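Long-range contacts in PrgZ (Enterococcus faecalis, PDB 4FAJ), which acts as a membrane-anchored extracellular receptor for a peptide pheromone and probably delivers peptides for transport across the membrane: residues N318-E323 against F531-A536; I346-L351 against K385-N390. All blocks are in the same frame, centred on the assembly; numbering follows the deposited sequence.

Interaction 1 (N318-E323 against F531-A536); sequences NTMFLE and FQVGTA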
ATOM      1  N   ASN A 318      -7.202   3.469  -3.495  1.00 11.70           N
ATOM      2  CA  ASN A 318      -7.092   2.588  -2.337  1.00 11.55           C
ATOM      3  C   ASN A 318      -8.453   1.920  -2.128  1.00 11.69           C
ATOM      4  O   ASN A 318      -9.433   2.596  -1.861  1.00 12.27           O
ATOM      5  CB  ASN A 318      -6.643   3.467  -1.155  1.00 11.11           C
ATOM      6  CG  ASN A 318      -6.523   2.742   0.195  1.00 11.99           C
ATOM      7  OD1 ASN A 318      -6.357   3.425   1.222  1.00 11.90           O
ATOM      8  ND2 ASN A 318      -6.560   1.402   0.218  1.00 11.21           N
ATOM      9  N   THR A 319      -8.506   0.599  -2.302  1.00 11.85           N
ATOM     10  CA  THR A 319      -9.723  -0.169  -2.089  1.00 11.90           C
ATOM     11  C   THR A 319      -9.591  -0.953  -0.774  1.00 12.40           C
ATOM     12  O   THR A 319      -8.583  -1.631  -0.555  1.00 12.55           O
ATOM     13  CB  THR A 319      -9.960  -1.157  -3.247  1.00 12.00           C
ATOM     14  OG1 THR A 319     -10.120  -0.429  -4.481  1.00 11.10           O
ATOM     15  CG2 THR A 319     -11.216  -2.027  -2.989  1.00 10.61           C
ATOM     16  N   MET A 320     -10.598  -0.855   0.087  1.00 13.43           N
ATOM     17  CA  MET A 320     -10.685  -1.731   1.266  1.00 14.18           C
ATOM     18  C   MET A 320     -11.533  -2.967   0.911  1.00 14.87           C
ATOM     19  O   MET A 320     -12.616  -2.846   0.321  1.00 14.35           O
ATOM     20  CB  MET A 320     -11.288  -0.995   2.471  1.00 14.52           C
ATOM     21  CG  MET A 320     -10.400   0.072   3.076  1.00 16.37           C
ATOM     22  SD  MET A 320      -8.817  -0.532   3.726  1.00 17.34           S
ATOM     23  CE  MET A 320      -9.352  -1.765   4.920  1.00 17.93           C
ATOM     24  N   PHE A 321     -11.011  -4.148   1.263  1.00 15.07           N
ATOM     25  CA  PHE A 321     -11.626  -5.438   0.936  1.00 15.99           C
ATOM     26  C   PHE A 321     -12.062  -6.192   2.188  1.00 16.12           C
ATOM     27  O   PHE A 321     -11.574  -5.915   3.286  1.00 15.14           O
ATOM     28  CB  PHE A 321     -10.619  -6.363   0.245  1.00 16.41           C
ATOM     29  CG  PHE A 321     -10.003  -5.817  -1.005  1.00 17.37           C
ATOM     30  CD1 PHE A 321     -10.710  -5.805  -2.199  1.00 20.24           C
ATOM     31  CD2 PHE A 321      -8.677  -5.408  -1.015  1.00 19.99           C
ATOM     32  CE1 PHE A 321     -10.126  -5.341  -3.368  1.00 20.85           C
ATOM     33  CE2 PHE A 321      -8.081  -4.935  -2.190  1.00 20.66           C
ATOM     34  CZ  PHE A 321      -8.807  -4.895  -3.358  1.00 20.67           C
ATOM     35  N   LEU A 322     -12.969  -7.159   1.999  1.00 16.63           N
ATOM     36  CA  LEU A 322     -13.024  -8.350   2.843  1.00 17.34           C
ATOM     37  C   LEU A 322     -12.241  -9.423   2.108  1.00 17.61           C
ATOM     38  O   LEU A 322     -12.683  -9.932   1.056  1.00 16.93           O
ATOM     39  CB  LEU A 322     -14.458  -8.840   3.087  1.00 18.03           C
ATOM     40  CG  LEU A 322     -15.284  -8.120   4.138  1.00 18.79           C
ATOM     41  CD1 LEU A 322     -16.634  -8.782   4.285  1.00 19.94           C
ATOM     42  CD2 LEU A 322     -14.585  -8.102   5.476  1.00 19.82           C
ATOM     43  N   GLU A 323     -11.047  -9.724   2.613  1.00 17.77           N
ATOM     44  CA  GLU A 323     -10.295 -10.854   2.117  1.00 18.07           C
ATOM     45  C   GLU A 323     -10.845 -12.103   2.781  1.00 17.88           C
ATOM     46  O   GLU A 323     -11.279 -12.060   3.931  1.00 18.18           O
ATOM     47  CB  GLU A 323      -8.803 -10.702   2.402  1.00 18.59           C
ATOM     48  CG  GLU A 323      -8.149  -9.629   1.575  1.00 22.14           C
ATOM     49  CD  GLU A 323      -6.631  -9.729   1.578  1.00 25.84           C
ATOM     50  OE1 GLU A 323      -6.095 -10.607   0.861  1.00 29.20           O
ATOM     51  OE2 GLU A 323      -5.985  -8.918   2.272  1.00 28.77           O
ATOM     52  N   PHE A 531     -15.197  -0.405  -0.219  1.00 13.97           N
ATOM     53  CA  PHE A 531     -15.182   1.020  -0.533  1.00 13.89           C
ATOM     54  C   PHE A 531     -13.800   1.529  -0.933  1.00 13.72           C
ATOM     55  O   PHE A 531     -12.784   0.902  -0.652  1.00 13.33           O
ATOM     56  CB  PHE A 531     -15.742   1.838   0.624  1.00 14.96           C
ATOM     57  CG  PHE A 531     -14.908   1.804   1.871  1.00 14.80           C
ATOM     58  CD1 PHE A 531     -15.112   0.827   2.822  1.00 16.99           C
ATOM     59  CD2 PHE A 531     -13.949   2.788   2.121  1.00 17.07           C
ATOM     60  CE1 PHE A 531     -14.355   0.789   4.000  1.00 16.71           C
ATOM     61  CE2 PHE A 531     -13.194   2.765   3.299  1.00 16.96           C
ATOM     62  CZ  PHE A 531     -13.395   1.759   4.233  1.00 16.50           C
ATOM     63  N   GLN A 532     -13.805   2.665  -1.628  1.00 13.55           N
ATOM     64  CA  GLN A 532     -12.609   3.381  -2.029  1.00 12.63           C
ATOM     65  C   GLN A 532     -12.416   4.505  -1.027  1.00 13.58           C
ATOM     66  O   GLN A 532     -13.334   5.305  -0.772  1.00 13.15           O
ATOM     67  CB  GLN A 532     -12.756   3.934  -3.449  1.00 11.98           C
ATOM     68  CG  GLN A 532     -11.549   4.748  -3.925  1.00 10.88           C
ATOM     69  CD  GLN A 532     -11.605   5.164  -5.375  1.00 11.09           C
ATOM     70  OE1 GLN A 532     -12.525   4.797  -6.110  1.00 14.08           O
ATOM     71  NE2 GLN A 532     -10.591   5.937  -5.809  1.00 10.40           N
ATOM     72  N   VAL A 533     -11.204   4.559  -0.483  1.00 13.80           N
ATOM     73  CA  VAL A 533     -10.867   5.402   0.645  1.00 13.86           C
ATOM     74  C   VAL A 533     -10.698   6.858   0.237  1.00 14.37           C
ATOM     75  O   VAL A 533      -9.910   7.174  -0.662  1.00 13.97           O
ATOM     76  CB  VAL A 533      -9.545   4.936   1.304  1.00 13.81           C
ATOM     77  CG1 VAL A 533      -9.106   5.899   2.412  1.00 13.70           C
ATOM     78  CG2 VAL A 533      -9.675   3.515   1.847  1.00 13.78           C
ATOM     79  N   GLY A 534     -11.442   7.726   0.914  1.00 14.50           N
ATOM     80  CA  GLY A 534     -11.175   9.161   0.934  1.00 15.38           C
ATOM     81  C   GLY A 534     -10.517   9.536   2.256  1.00 16.43           C
ATOM     82  O   GLY A 534     -10.960   9.083   3.311  1.00 16.58           O
ATOM     83  N   THR A 535      -9.476  10.368   2.186  1.00 16.32           N
ATOM     84  CA  THR A 535      -8.722  10.821   3.348  1.00 17.18           C
ATOM     85  C   THR A 535      -9.180  12.230   3.712  1.00 17.26           C
ATOM     86  O   THR A 535      -8.933  13.178   2.950  1.00 18.57           O
ATOM     87  CB  THR A 535      -7.200  10.834   3.049  1.00 16.84           C
ATOM     88  OG1 THR A 535      -6.766   9.505   2.717  1.00 17.37           O
ATOM     89  CG2 THR A 535      -6.392  11.352   4.251  1.00 17.89           C
ATOM     90  N   ALA A 536      -9.869  12.352   4.847  1.00 17.24           N
ATOM     91  CA  ALA A 536     -10.387  13.637   5.322  1.00 17.51           C
ATOM     92  C   ALA A 536      -9.674  14.027   6.587  1.00 17.09           C
ATOM     93  O   ALA A 536      -9.374  13.183   7.438  1.00 16.42           O
ATOM     94  CB  ALA A 536     -11.881  13.586   5.574  1.00 16.95           C
TER

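Interaction 2 (I346-L351 against K385-N390); sequences IDRESL and KLVEFN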
ATOM      1  N   ILE A 346     -23.477  -6.678   1.342  1.00 18.25           N
ATOM      2  CA  ILE A 346     -22.853  -5.424   1.803  1.00 18.71           C
ATOM      3  C   ILE A 346     -23.499  -4.180   1.181  1.00 18.76           C
ATOM      4  O   ILE A 346     -23.411  -3.956  -0.032  1.00 18.26           O
ATOM      5  CB  ILE A 346     -21.323  -5.374   1.549  1.00 18.93           C
ATOM      6  CG1 ILE A 346     -20.616  -6.607   2.125  1.00 19.96           C
ATOM      7  CG2 ILE A 346     -20.728  -4.110   2.169  1.00 18.91           C
ATOM      8  CD1 ILE A 346     -21.036  -6.965   3.488  1.00 20.65           C
ATOM      9  N   ASP A 347     -24.166  -3.392   2.023  1.00 19.10           N
ATOM     10  CA  ASP A 347     -24.750  -2.125   1.609  1.00 19.26           C
ATOM     11  C   ASP A 347     -23.658  -1.060   1.652  1.00 18.86           C
ATOM     12  O   ASP A 347     -23.490  -0.349   2.649  1.00 18.32           O
ATOM     13  CB  ASP A 347     -25.931  -1.755   2.497  1.00 20.02           C
ATOM     14  CG  ASP A 347     -26.682  -0.521   2.012  1.00 21.52           C
ATOM     15  OD1 ASP A 347     -26.219   0.175   1.089  1.00 21.53           O
ATOM     16  OD2 ASP A 347     -27.754  -0.242   2.588  1.00 24.82           O
ATOM     17  N   ARG A 348     -22.932  -0.954   0.543  1.00 18.67           N
ATOM     18  CA  ARG A 348     -21.769  -0.062   0.452  1.00 18.65           C
ATOM     19  C   ARG A 348     -22.156   1.412   0.567  1.00 19.42           C
ATOM     20  O   ARG A 348     -21.437   2.187   1.196  1.00 19.60           O
ATOM     21  CB  ARG A 348     -21.023  -0.306  -0.862  1.00 18.19           C
ATOM     22  CG  ARG A 348     -20.431  -1.695  -0.969  1.00 18.00           C
ATOM     23  CD  ARG A 348     -19.917  -2.001  -2.378  1.00 19.40           C
ATOM     24  NE  ARG A 348     -19.330  -3.334  -2.444  1.00 18.43           N
ATOM     25  CZ  ARG A 348     -20.015  -4.474  -2.472  1.00 20.68           C
ATOM     26  NH1 ARG A 348     -21.349  -4.481  -2.456  1.00 23.28           N
ATOM     27  NH2 ARG A 348     -19.362  -5.628  -2.524  1.00 20.12           N
ATOM     28  N   GLU A 349     -23.280   1.801  -0.039  1.00 20.59           N
ATOM     29  CA  GLU A 349     -23.699   3.201  -0.000  1.00 21.72           C
ATOM     30  C   GLU A 349     -24.009   3.659   1.418  1.00 21.97           C
ATOM     31  O   GLU A 349     -23.639   4.765   1.802  1.00 21.89           O
ATOM     32  CB  GLU A 349     -24.894   3.482  -0.931  1.00 22.95           C
ATOM     33  CG  GLU A 349     -24.611   3.241  -2.424  1.00 24.36           C
ATOM     34  CD  GLU A 349     -23.486   4.108  -3.006  1.00 26.40           C
ATOM     35  OE1 GLU A 349     -23.040   5.081  -2.356  1.00 28.05           O
ATOM     36  OE2 GLU A 349     -23.050   3.810  -4.137  1.00 27.55           O
ATOM     37  N   SER A 350     -24.679   2.817   2.202  0.50 22.13           N
ATOM     38  CA  SER A 350     -24.946   3.142   3.606  0.50 22.36           C
ATOM     39  C   SER A 350     -23.661   3.282   4.416  0.50 21.85           C
ATOM     40  O   SER A 350     -23.532   4.201   5.227  0.50 22.04           O
ATOM     41  CB  SER A 350     -25.855   2.096   4.248  0.50 22.56           C
ATOM     42  OG  SER A 350     -27.160   2.194   3.717  0.50 23.20           O
ATOM     43  N   LEU A 351     -22.699   2.395   4.179  1.00 21.32           N
ATOM     44  CA  LEU A 351     -21.404   2.479   4.865  1.00 20.94           C
ATOM     45  C   LEU A 351     -20.706   3.812   4.608  1.00 20.60           C
ATOM     46  O   LEU A 351     -20.306   4.490   5.544  1.00 19.61           O
ATOM     47  CB  LEU A 351     -20.482   1.336   4.419  1.00 21.00           C
ATOM     48  CG  LEU A 351     -19.028   1.330   4.894  1.00 21.30           C
ATOM     49  CD1 LEU A 351     -18.959   1.120   6.384  1.00 23.84           C
ATOM     50  CD2 LEU A 351     -18.264   0.227   4.168  1.00 23.09           C
ATOM     51  N   LYS A 385     -20.060  -0.973 -13.057  1.00 16.71           N
ATOM     52  CA  LYS A 385     -20.546  -1.267 -11.728  1.00 16.92           C
ATOM     53  C   LYS A 385     -20.628  -2.796 -11.573  1.00 16.81           C
ATOM     54  O   LYS A 385     -21.669  -3.409 -11.831  1.00 17.27           O
ATOM     55  CB  LYS A 385     -21.909  -0.605 -11.503  1.00 17.84           C
ATOM     56  CG  LYS A 385     -22.293  -0.482 -10.039  1.00 20.18           C
ATOM     57  CD  LYS A 385     -23.655   0.165  -9.905  1.00 25.47           C
ATOM     58  CE  LYS A 385     -23.841   0.829  -8.555  1.00 28.87           C
ATOM     59  NZ  LYS A 385     -25.091   1.652  -8.547  1.00 32.80           N
ATOM     60  N   LEU A 386     -19.525  -3.396 -11.138  1.00 15.67           N
ATOM     61  CA  LEU A 386     -19.371  -4.862 -11.121  1.00 15.89           C
ATOM     62  C   LEU A 386     -19.839  -5.526  -9.824  1.00 16.18           C
ATOM     63  O   LEU A 386     -20.033  -6.742  -9.791  1.00 16.39           O
ATOM     64  CB  LEU A 386     -17.915  -5.238 -11.403  1.00 15.64           C
ATOM     65  CG  LEU A 386     -17.344  -4.887 -12.785  1.00 15.33           C
ATOM     66  CD1 LEU A 386     -15.859  -5.220 -12.816  1.00 17.44           C
ATOM     67  CD2 LEU A 386     -18.081  -5.607 -13.922  1.00 16.53           C
ATOM     68  N   VAL A 387     -19.981  -4.735  -8.759  1.00 17.00           N
ATOM     69  CA  VAL A 387     -20.540  -5.206  -7.502  1.00 17.68           C
ATOM     70  C   VAL A 387     -21.595  -4.217  -7.046  1.00 19.24           C
ATOM     71  O   VAL A 387     -21.462  -3.012  -7.283  1.00 19.09           O
ATOM     72  CB  VAL A 387     -19.463  -5.383  -6.397  1.00 17.34           C
ATOM     73  CG1 VAL A 387     -18.478  -6.486  -6.781  1.00 16.72           C
ATOM     74  CG2 VAL A 387     -18.716  -4.081  -6.116  1.00 17.07           C
ATOM     75  N   GLU A 388     -22.646  -4.727  -6.416  1.00 20.00           N
ATOM     76  CA  GLU A 388     -23.698  -3.871  -5.874  1.00 21.97           C
ATOM     77  C   GLU A 388     -24.566  -4.635  -4.885  1.00 21.72           C
ATOM     78  O   GLU A 388     -24.950  -5.783  -5.150  1.00 21.94           O
ATOM     79  CB  GLU A 388     -24.592  -3.328  -6.991  1.00 22.82           C
ATOM     80  CG  GLU A 388     -25.554  -2.232  -6.524  1.00 26.85           C
ATOM     81  CD  GLU A 388     -26.353  -1.624  -7.661  1.00 30.79           C
ATOM     82  OE1 GLU A 388     -26.834  -2.385  -8.526  1.00 34.55           O
ATOM     83  OE2 GLU A 388     -26.494  -0.375  -7.692  1.00 34.58           O
ATOM     84  N   PHE A 389     -24.869  -3.975  -3.768  1.00 21.10           N
ATOM     85  CA  PHE A 389     -25.839  -4.439  -2.782  1.00 21.15           C
ATOM     86  C   PHE A 389     -27.122  -4.964  -3.414  1.00 21.37           C
ATOM     87  O   PHE A 389     -27.750  -4.287  -4.223  1.00 21.60           O
ATOM     88  CB  PHE A 389     -26.180  -3.283  -1.833  1.00 21.11           C
ATOM     89  CG  PHE A 389     -27.107  -3.653  -0.703  1.00 21.46           C
ATOM     90  CD1 PHE A 389     -26.829  -4.722   0.131  1.00 21.63           C
ATOM     91  CD2 PHE A 389     -28.242  -2.881  -0.441  1.00 21.65           C
ATOM     92  CE1 PHE A 389     -27.689  -5.045   1.190  1.00 23.54           C
ATOM     93  CE2 PHE A 389     -29.093  -3.194   0.607  1.00 22.65           C
ATOM     94  CZ  PHE A 389     -28.817  -4.273   1.426  1.00 23.09           C
ATOM     95  N   ASN A 390     -27.498  -6.183  -3.038  1.00 21.16           N
ATOM     96  CA  ASN A 390     -28.777  -6.766  -3.414  1.00 21.70           C
ATOM     97  C   ASN A 390     -29.159  -7.793  -2.343  1.00 22.14           C
ATOM     98  O   ASN A 390     -28.819  -8.969  -2.442  1.00 20.96           O
ATOM     99  CB  ASN A 390     -28.700  -7.391  -4.815  1.00 21.99           C
ATOM    100  CG  ASN A 390     -30.066  -7.743  -5.379  1.00 22.95           C
ATOM    101  OD1 ASN A 390     -30.945  -8.229  -4.665  1.00 22.42           O
ATOM    102  ND2 ASN A 390     -30.247  -7.509  -6.681  1.00 23.80           N
TER
HETATM  103  O   HOH W   1     -23.521  -1.540  -2.796  1.00 21.00           O

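Interaction 1 (N318-E323 against F531-A536)
The side chains of M320 and F531 lie side by side and point the same way, on one face of an antiparallel strand pair. M320 CB sits over a face of the F531 ring, 4.0 Å from its centroid and 19° off the ring normal, a CH-pi contact. One bond further out, M320 CG meets F531 CZ at 3.6 Å. The F531 ring reaches its neighbour because CG stands between the backbone N and the carbonyl carbon (chi1 66°). M320 then bends at chi2 and chi3, and its thioether end turns away from strand 531-536. M320 CG also touches V533 CG2 at 3.7 Å.

N318 crosses V533 obliquely. Its amide lies against the methyl CG2, with OD1 3.4 Å from V533 CG2. The other end of the amide, ND2, is hydrogen-bonded to a polar side chain of the bound peptide. T319 and Q532 form a non-hydrogen-bonded pair on the other face. T319 OG1 bonds to V366 O, and Q532 NE2 to M316 O and K369 O.

Two backbone bonds join the strands. V533 N donates to N318 O at 3.0 Å, and M320 N to F531 O at 2.9 Å. The axes of the two short segments make 129°. From M320 onward the pairing continues, M320 with I530 and L322 with V528.

The contact is buried and lines the peptide site. An aromatic side chain of the bound peptide meets the F531 ring edge-to-face, and V533 packs on an aromatic side chain of the peptide. Strand 311-324 runs between strands 464-470 and 528-539 in a mixed sheet, with M320 touching L466. Helix 348-356 packs against F531 through L351, V352 and L356.

Interaction 2 (I346-L351 against K385-N390)
F389 carries its ring anti to its own backbone N (chi1 -176°), and D347 places its carboxylate in the same way. The carboxylate lies stacked on the ring, with planes only 4° apart. D347 CB lies over the centre of the F389 ring, 3.7 Å from the centroid and on the ring normal to within 2°. D347 CG meets F389 CD2 at 3.7 Å.

D347 is the N-cap residue of helix 348-356, and its carboxylate makes the capping bond. OD1 of D347 accepts from S350 N at 3.3 Å, and its OD2 accepts from S350 OG at 2.7 Å. Both donors stand well above the carboxylate plane. These bonds probably fix the rotation of the carboxylate, flat against the ring.

R348 crosses V387 at about a right angle. V387 CG2 covers one face of the guanidinium, 3.8 Å from R348 NE, and I346 CB lies over the opposite face. R348 NE donates to P529 O. No direct hydrogen bond joins the segments. A water takes a 2.9 Å bond from F389 N and a weak one from R348 N.

Around the contact, I346 packs on L430 and L434 of helix 421-437, and V387 on I522 of helix 510-524. R348 also touches V528 of strand 528-539. N390 caps helix 391-402 through Q393 N, so the contact brings together the starts of two helices.

How the interactions relate
Interactions 1 and 2 lie 13 Å apart between centres, and they touch. L351 CD2 packs on F531 CD1 at 3.5 Å. L351 belongs to the helix that starts in interaction 2. One helix thus connects the outer contact to the wall of the peptide site. Strand 528-539 is a second link, because both contacts draw on it. Along the chain, interaction 2 is nested inside the loop closed by interaction 1. Interaction 1 is about 11 Å from the centre of the chain, and interaction 2 about 23 Å, both measured from their centres. The Q532 side chain of interaction 1 is about 9 Å from a bound zinc ion. Interaction 2 lies away from the known metal sites.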